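Local structure of tRNA (guanine(26)-N(2))-dimethyltransferase (Pyrococcus horikoshii, 2DUL) at residues I4-P16 with A57-T69. The protein probably transfers two methyl groups from S-adenosyl-L-methionine to the N2 atom of guanine 26 in a number of tRNAs. Numbering follows the deposited sequence.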
ATOM      1  N   ILE A   4     -19.216  -3.190  22.475  1.00 51.59           N
ATOM      2  CA  ILE A   4     -18.194  -3.976  23.162  1.00 51.16           C
ATOM      3  C   ILE A   4     -16.859  -3.234  23.178  1.00 50.57           C
ATOM      4  O   ILE A   4     -16.575  -2.439  22.283  1.00 49.03           O
ATOM      5  CB  ILE A   4     -17.984  -5.331  22.458  1.00 52.18           C
ATOM      6  CG1 ILE A   4     -19.326  -5.869  21.951  1.00 52.80           C
ATOM      7  CG2 ILE A   4     -17.364  -6.326  23.424  1.00 52.77           C
ATOM      8  CD1 ILE A   4     -19.209  -7.108  21.081  1.00 54.39           C
ATOM      9  N   GLU A   5     -16.044  -3.496  24.195  1.00 49.43           N
ATOM     10  CA  GLU A   5     -14.739  -2.850  24.304  1.00 48.88           C
ATOM     11  C   GLU A   5     -13.619  -3.784  23.862  1.00 47.37           C
ATOM     12  O   GLU A   5     -13.532  -4.927  24.311  1.00 46.57           O
ATOM     13  CB  GLU A   5     -14.480  -2.387  25.742  1.00 50.51           C
ATOM     14  CG  GLU A   5     -13.105  -1.760  25.940  1.00 53.90           C
ATOM     15  CD  GLU A   5     -12.910  -1.175  27.326  1.00 56.99           C
ATOM     16  OE1 GLU A   5     -13.082  -1.911  28.321  1.00 58.98           O
ATOM     17  OE2 GLU A   5     -12.581   0.027  27.420  1.00 57.64           O
ATOM     18  N   VAL A   6     -12.764  -3.289  22.972  1.00 44.60           N
ATOM     19  CA  VAL A   6     -11.643  -4.068  22.462  1.00 42.67           C
ATOM     20  C   VAL A   6     -10.368  -3.232  22.476  1.00 41.66           C
ATOM     21  O   VAL A   6     -10.418  -2.004  22.534  1.00 40.31           O
ATOM     22  CB  VAL A   6     -11.901  -4.551  21.016  1.00 43.62           C
ATOM     23  CG1 VAL A   6     -13.119  -5.465  20.982  1.00 42.84           C
ATOM     24  CG2 VAL A   6     -12.107  -3.357  20.095  1.00 43.53           C
ATOM     25  N   GLN A   7      -9.225  -3.902  22.432  1.00 39.94           N
ATOM     26  CA  GLN A   7      -7.951  -3.204  22.434  1.00 40.41           C
ATOM     27  C   GLN A   7      -7.072  -3.628  21.265  1.00 38.14           C
ATOM     28  O   GLN A   7      -7.008  -4.807  20.917  1.00 37.73           O
ATOM     29  CB  GLN A   7      -7.211  -3.456  23.747  1.00 43.37           C
ATOM     30  CG  GLN A   7      -5.870  -2.755  23.830  1.00 49.16           C
ATOM     31  CD  GLN A   7      -5.233  -2.874  25.195  1.00 52.64           C
ATOM     32  OE1 GLN A   7      -5.019  -3.979  25.699  1.00 54.06           O
ATOM     33  NE2 GLN A   7      -4.925  -1.734  25.807  1.00 54.54           N
ATOM     34  N   GLU A   8      -6.408  -2.651  20.656  1.00 35.17           N
ATOM     35  CA  GLU A   8      -5.505  -2.895  19.537  1.00 32.21           C
ATOM     36  C   GLU A   8      -4.307  -1.980  19.736  1.00 32.20           C
ATOM     37  O   GLU A   8      -4.439  -0.757  19.688  1.00 30.60           O
ATOM     38  CB  GLU A   8      -6.179  -2.580  18.199  1.00 31.57           C
ATOM     39  CG  GLU A   8      -5.208  -2.631  17.022  1.00 28.59           C
ATOM     40  CD  GLU A   8      -5.864  -2.356  15.682  1.00 28.39           C
ATOM     41  OE1 GLU A   8      -5.181  -1.779  14.810  1.00 27.78           O
ATOM     42  OE2 GLU A   8      -7.047  -2.725  15.491  1.00 25.27           O
ATOM     43  N   GLY A   9      -3.138  -2.576  19.957  1.00 31.52           N
ATOM     44  CA  GLY A   9      -1.951  -1.777  20.195  1.00 31.85           C
ATOM     45  C   GLY A   9      -2.143  -1.073  21.527  1.00 32.35           C
ATOM     46  O   GLY A   9      -2.673  -1.663  22.469  1.00 30.59           O
ATOM     47  N   LYS A  10      -1.734   0.188  21.610  1.00 31.19           N
ATOM     48  CA  LYS A  10      -1.887   0.950  22.844  1.00 33.14           C
ATOM     49  C   LYS A  10      -3.276   1.579  22.970  1.00 32.83           C
ATOM     50  O   LYS A  10      -3.570   2.257  23.953  1.00 34.01           O
ATOM     51  CB  LYS A  10      -0.821   2.048  22.919  1.00 34.46           C
ATOM     52  CG  LYS A  10       0.597   1.519  23.061  1.00 37.66           C
ATOM     53  CD  LYS A  10       1.605   2.653  23.172  1.00 41.80           C
ATOM     54  CE  LYS A  10       3.023   2.116  23.329  1.00 44.52           C
ATOM     55  NZ  LYS A  10       4.031   3.213  23.282  1.00 45.79           N
ATOM     56  N   ALA A  11      -4.132   1.341  21.983  1.00 31.79           N
ATOM     57  CA  ALA A  11      -5.471   1.919  21.995  1.00 32.15           C
ATOM     58  C   ALA A  11      -6.573   1.004  22.518  1.00 32.62           C
ATOM     59  O   ALA A  11      -6.574  -0.200  22.272  1.00 32.92           O
ATOM     60  CB  ALA A  11      -5.836   2.398  20.592  1.00 30.35           C
ATOM     61  N   LYS A  12      -7.512   1.603  23.244  1.00 34.60           N
ATOM     62  CA  LYS A  12      -8.664   0.892  23.789  1.00 36.59           C
ATOM     63  C   LYS A  12      -9.872   1.573  23.163  1.00 36.98           C
ATOM     64  O   LYS A  12     -10.047   2.786  23.301  1.00 38.57           O
ATOM     65  CB  LYS A  12      -8.715   1.028  25.312  1.00 39.83           C
ATOM     66  CG  LYS A  12      -7.503   0.449  26.020  1.00 43.00           C
ATOM     67  CD  LYS A  12      -7.654   0.515  27.534  1.00 45.63           C
ATOM     68  CE  LYS A  12      -6.380   0.063  28.227  1.00 46.97           C
ATOM     69  NZ  LYS A  12      -5.228   0.937  27.855  1.00 49.88           N
ATOM     70  N   ILE A  13     -10.695   0.807  22.458  1.00 35.38           N
ATOM     71  CA  ILE A  13     -11.861   1.383  21.801  1.00 34.80           C
ATOM     72  C   ILE A  13     -13.132   0.570  21.974  1.00 35.44           C
ATOM     73  O   ILE A  13     -13.099  -0.600  22.350  1.00 35.13           O
ATOM     74  CB  ILE A  13     -11.626   1.541  20.284  1.00 33.71           C
ATOM     75  CG1 ILE A  13     -11.362   0.166  19.664  1.00 33.44           C
ATOM     76  CG2 ILE A  13     -10.464   2.495  20.027  1.00 32.33           C
ATOM     77  CD1 ILE A  13     -11.392   0.153  18.152  1.00 36.33           C
ATOM     78  N   LEU A  14     -14.255   1.213  21.681  1.00 35.48           N
ATOM     79  CA  LEU A  14     -15.552   0.573  21.770  1.00 36.66           C
ATOM     80  C   LEU A  14     -16.042   0.329  20.353  1.00 37.86           C
ATOM     81  O   LEU A  14     -15.922   1.199  19.488  1.00 37.13           O
ATOM     82  CB  LEU A  14     -16.537   1.477  22.513  1.00 37.42           C
ATOM     83  CG  LEU A  14     -16.169   1.810  23.960  1.00 37.82           C
ATOM     84  CD1 LEU A  14     -17.181   2.787  24.534  1.00 38.82           C
ATOM     85  CD2 LEU A  14     -16.123   0.529  24.784  1.00 39.46           C
ATOM     86  N   ILE A  15     -16.573  -0.864  20.112  1.00 38.71           N
ATOM     87  CA  ILE A  15     -17.100  -1.210  18.798  1.00 40.38           C
ATOM     88  C   ILE A  15     -18.511  -1.754  18.986  1.00 43.26           C
ATOM     89  O   ILE A  15     -18.844  -2.283  20.049  1.00 43.17           O
ATOM     90  CB  ILE A  15     -16.231  -2.278  18.094  1.00 39.56           C
ATOM     91  CG1 ILE A  15     -16.272  -3.591  18.878  1.00 39.48           C
ATOM     92  CG2 ILE A  15     -14.797  -1.779  17.963  1.00 37.41           C
ATOM     93  CD1 ILE A  15     -15.540  -4.731  18.196  1.00 38.94           C
ATOM     94  N   PRO A  16     -19.364  -1.627  17.959  1.00 45.21           N
ATOM     95  CA  PRO A  16     -20.736  -2.129  18.076  1.00 47.09           C
ATOM     96  C   PRO A  16     -20.800  -3.652  18.169  1.00 49.03           C
ATOM     97  O   PRO A  16     -19.766  -4.307  17.913  1.00 49.30           O
ATOM     98  CB  PRO A  16     -21.404  -1.586  16.813  1.00 47.01           C
ATOM     99  CG  PRO A  16     -20.280  -1.582  15.823  1.00 47.74           C
ATOM    100  CD  PRO A  16     -19.132  -1.024  16.635  1.00 46.19           C
ATOM    101  N   ALA A  57     -14.075   5.457  10.523  1.00 23.27           N
ATOM    102  CA  ALA A  57     -15.002   4.475  11.103  1.00 23.51           C
ATOM    103  C   ALA A  57     -15.003   4.594  12.632  1.00 24.04           C
ATOM    104  O   ALA A  57     -15.577   5.538  13.184  1.00 24.88           O
ATOM    105  CB  ALA A  57     -14.607   3.062  10.679  1.00 23.09           C
ATOM    106  N   THR A  58     -14.358   3.654  13.319  1.00 23.41           N
ATOM    107  CA  THR A  58     -14.311   3.693  14.784  1.00 24.04           C
ATOM    108  C   THR A  58     -13.272   4.696  15.282  1.00 24.12           C
ATOM    109  O   THR A  58     -13.309   5.113  16.442  1.00 23.20           O
ATOM    110  CB  THR A  58     -13.946   2.322  15.389  1.00 25.66           C
ATOM    111  OG1 THR A  58     -12.599   1.988  15.031  1.00 27.07           O
ATOM    112  CG2 THR A  58     -14.890   1.238  14.876  1.00 26.36           C
ATOM    113  N   GLY A  59     -12.346   5.067  14.399  1.00 24.02           N
ATOM    114  CA  GLY A  59     -11.294   6.007  14.753  1.00 23.26           C
ATOM    115  C   GLY A  59     -10.004   5.324  15.181  1.00 23.52           C
ATOM    116  O   GLY A  59      -9.025   5.986  15.525  1.00 22.53           O
ATOM    117  N   ILE A  60      -9.992   3.995  15.140  1.00 23.01           N
ATOM    118  CA  ILE A  60      -8.821   3.228  15.556  1.00 22.64           C
ATOM    119  C   ILE A  60      -7.497   3.640  14.915  1.00 21.95           C
ATOM    120  O   ILE A  60      -6.479   3.730  15.602  1.00 22.08           O
ATOM    121  CB  ILE A  60      -9.033   1.703  15.323  1.00 22.03           C
ATOM    122  CG1 ILE A  60      -7.798   0.925  15.791  1.00 23.94           C
ATOM    123  CG2 ILE A  60      -9.298   1.420  13.851  1.00 22.01           C
ATOM    124  CD1 ILE A  60      -7.503   1.066  17.275  1.00 23.99           C
ATOM    125  N   ARG A  61      -7.502   3.896  13.611  1.00 21.54           N
ATOM    126  CA  ARG A  61      -6.262   4.268  12.929  1.00 22.64           C
ATOM    127  C   ARG A  61      -5.686   5.573  13.473  1.00 21.10           C
ATOM    128  O   ARG A  61      -4.530   5.613  13.888  1.00 21.36           O
ATOM    129  CB  ARG A  61      -6.492   4.384  11.417  1.00 21.86           C
ATOM    130  CG  ARG A  61      -5.219   4.497  10.590  1.00 25.08           C
ATOM    131  CD  ARG A  61      -5.535   4.526   9.097  1.00 27.42           C
ATOM    132  NE  ARG A  61      -6.211   3.310   8.654  1.00 28.67           N
ATOM    133  CZ  ARG A  61      -5.596   2.228   8.185  1.00 29.53           C
ATOM    134  NH1 ARG A  61      -6.312   1.177   7.819  1.00 29.79           N
ATOM    135  NH2 ARG A  61      -4.273   2.200   8.058  1.00 26.23           N
ATOM    136  N   GLY A  62      -6.495   6.629  13.472  1.00 21.14           N
ATOM    137  CA  GLY A  62      -6.043   7.915  13.974  1.00 20.20           C
ATOM    138  C   GLY A  62      -5.658   7.875  15.447  1.00 21.54           C
ATOM    139  O   GLY A  62      -4.694   8.518  15.863  1.00 19.05           O
ATOM    140  N   ILE A  63      -6.412   7.128  16.245  1.00 19.92           N
ATOM    141  CA  ILE A  63      -6.106   7.022  17.668  1.00 21.50           C
ATOM    142  C   ILE A  63      -4.736   6.372  17.854  1.00 20.73           C
ATOM    143  O   ILE A  63      -3.939   6.816  18.683  1.00 22.50           O
ATOM    144  CB  ILE A  63      -7.192   6.211  18.412  1.00 22.14           C
ATOM    145  CG1 ILE A  63      -8.474   7.045  18.497  1.00 20.85           C
ATOM    146  CG2 ILE A  63      -6.710   5.839  19.814  1.00 23.39           C
ATOM    147  CD1 ILE A  63      -9.704   6.253  18.892  1.00 24.80           C
ATOM    148  N   ARG A  64      -4.445   5.330  17.079  1.00 21.18           N
ATOM    149  CA  ARG A  64      -3.142   4.682  17.199  1.00 20.31           C
ATOM    150  C   ARG A  64      -2.038   5.613  16.694  1.00 20.85           C
ATOM    151  O   ARG A  64      -0.930   5.616  17.229  1.00 21.47           O
ATOM    152  CB  ARG A  64      -3.126   3.351  16.446  1.00 23.01           C
ATOM    153  CG  ARG A  64      -4.023   2.300  17.093  1.00 22.04           C
ATOM    154  CD  ARG A  64      -3.712   0.917  16.561  1.00 22.08           C
ATOM    155  NE  ARG A  64      -2.329   0.536  16.829  1.00 19.27           N
ATOM    156  CZ  ARG A  64      -1.714  -0.491  16.252  1.00 22.82           C
ATOM    157  NH1 ARG A  64      -2.361  -1.247  15.372  1.00 23.91           N
ATOM    158  NH2 ARG A  64      -0.446  -0.755  16.540  1.00 23.55           N
ATOM    159  N   PHE A  65      -2.332   6.407  15.669  1.00 21.49           N
ATOM    160  CA  PHE A  65      -1.339   7.358  15.160  1.00 22.35           C
ATOM    161  C   PHE A  65      -0.957   8.295  16.308  1.00 22.63           C
ATOM    162  O   PHE A  65       0.221   8.549  16.559  1.00 25.56           O
ATOM    163  CB  PHE A  65      -1.923   8.203  14.025  1.00 22.56           C
ATOM    164  CG  PHE A  65      -2.053   7.475  12.712  1.00 22.77           C
ATOM    165  CD1 PHE A  65      -2.732   8.071  11.649  1.00 22.87           C
ATOM    166  CD2 PHE A  65      -1.498   6.211  12.528  1.00 22.07           C
ATOM    167  CE1 PHE A  65      -2.855   7.419  10.423  1.00 23.22           C
ATOM    168  CE2 PHE A  65      -1.616   5.552  11.306  1.00 23.27           C
ATOM    169  CZ  PHE A  65      -2.297   6.158  10.252  1.00 22.28           C
ATOM    170  N   ALA A  66      -1.972   8.805  16.998  1.00 21.93           N
ATOM    171  CA  ALA A  66      -1.766   9.725  18.110  1.00 23.70           C
ATOM    172  C   ALA A  66      -1.047   9.079  19.297  1.00 25.15           C
ATOM    173  O   ALA A  66      -0.151   9.685  19.893  1.00 24.79           O
ATOM    174  CB  ALA A  66      -3.111  10.301  18.562  1.00 22.38           C
ATOM    175  N   LEU A  67      -1.424   7.848  19.630  1.00 23.29           N
ATOM    176  CA  LEU A  67      -0.811   7.154  20.764  1.00 25.12           C
ATOM    177  C   LEU A  67       0.536   6.490  20.502  1.00 25.67           C
ATOM    178  O   LEU A  67       1.332   6.325  21.429  1.00 27.08           O
ATOM    179  CB  LEU A  67      -1.758   6.073  21.306  1.00 21.90           C
ATOM    180  CG  LEU A  67      -3.083   6.470  21.953  1.00 23.65           C
ATOM    181  CD1 LEU A  67      -3.947   5.221  22.144  1.00 22.00           C
ATOM    182  CD2 LEU A  67      -2.827   7.164  23.285  1.00 23.06           C
ATOM    183  N   GLU A  68       0.802   6.118  19.252  1.00 25.00           N
ATOM    184  CA  GLU A  68       2.026   5.387  18.943  1.00 25.83           C
ATOM    185  C   GLU A  68       3.035   5.976  17.964  1.00 24.89           C
ATOM    186  O   GLU A  68       4.013   5.313  17.627  1.00 26.64           O
ATOM    187  CB  GLU A  68       1.637   3.983  18.471  1.00 26.66           C
ATOM    188  CG  GLU A  68       0.733   3.249  19.454  1.00 27.84           C
ATOM    189  CD  GLU A  68       0.190   1.942  18.904  1.00 28.86           C
ATOM    190  OE1 GLU A  68       0.975   1.177  18.302  1.00 27.82           O
ATOM    191  OE2 GLU A  68      -1.021   1.675  19.081  1.00 26.24           O
ATOM    192  N   THR A  69       2.822   7.203  17.508  1.00 25.61           N
ATOM    193  CA  THR A  69       3.756   7.803  16.564  1.00 24.26           C
ATOM    194  C   THR A  69       4.043   9.249  16.942  1.00 24.55           C
ATOM    195  O   THR A  69       3.357   9.825  17.782  1.00 24.35           O
ATOM    196  CB  THR A  69       3.198   7.779  15.125  1.00 25.45           C
ATOM    197  OG1 THR A  69       2.222   8.816  14.972  1.00 26.17           O
ATOM    198  CG2 THR A  69       2.546   6.432  14.828  1.00 23.66           C
TER
HETATM  199  O   HOH W   1       4.708   3.562  20.157  1.00 44.03           O
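R64 joins E8 of the hairpin to E68 of its own helix, one turn further on, in a salt-bridge network. Its NH1 donates to the anti lone pair of E8 OE1 (2.9 Å), that oxygen lying close to the guanidinium plane; the carboxylate and guanidinium planes stand 79° apart. A bend at chi3 of R64 (60°) turns the guanidinium so that NE and NH2 face E68 while NH1 meets E8. Toward E68 the grip is side-on: NE meets OE2 at 2.8 Å and NH2 meets OE1. From helix 33-46, R36 NE pairs with the same E8 OE1 and D37 with R64 NH2, while the Y28 hydroxyl hydrogen-bonds E8 OE2.

The E68 carboxylate also takes a backbone N-H. K10 N, in the type II' turn E8-A11, donates to E68 OE2 at 3.0 Å, approaching from the face of the carboxylate opposite R64 NE. That turn brings G9 CA over one face of the guanidinium, toward its rim. Past the turn, the extended K10 chain runs by E68 CG, and one water links K10 NZ to E68 O.

The N-terminal β-hairpin packs on helix 60-68 through strand 11-15, which runs roughly antiparallel to it (157°, axes 8.9 Å apart). This helix follows strand 50-53 in the Rossmann-like fold of class I-like SAM-binding methyltransferases and carries R61, a predicted S-adenosyl-L-methionine ligand.

Apolar packing centres on A11, whose CB lies 3.6 Å from I63 CG2 and also meets I60 CD1 and L67 CD1. Further along the strand, I13 reaches I60 CB through CD1, 4.0 Å away, and I63 CD1 through CG2. The I13 CD1 methyl also borders T58 OG1, the acceptor for I60 N in an ST turn.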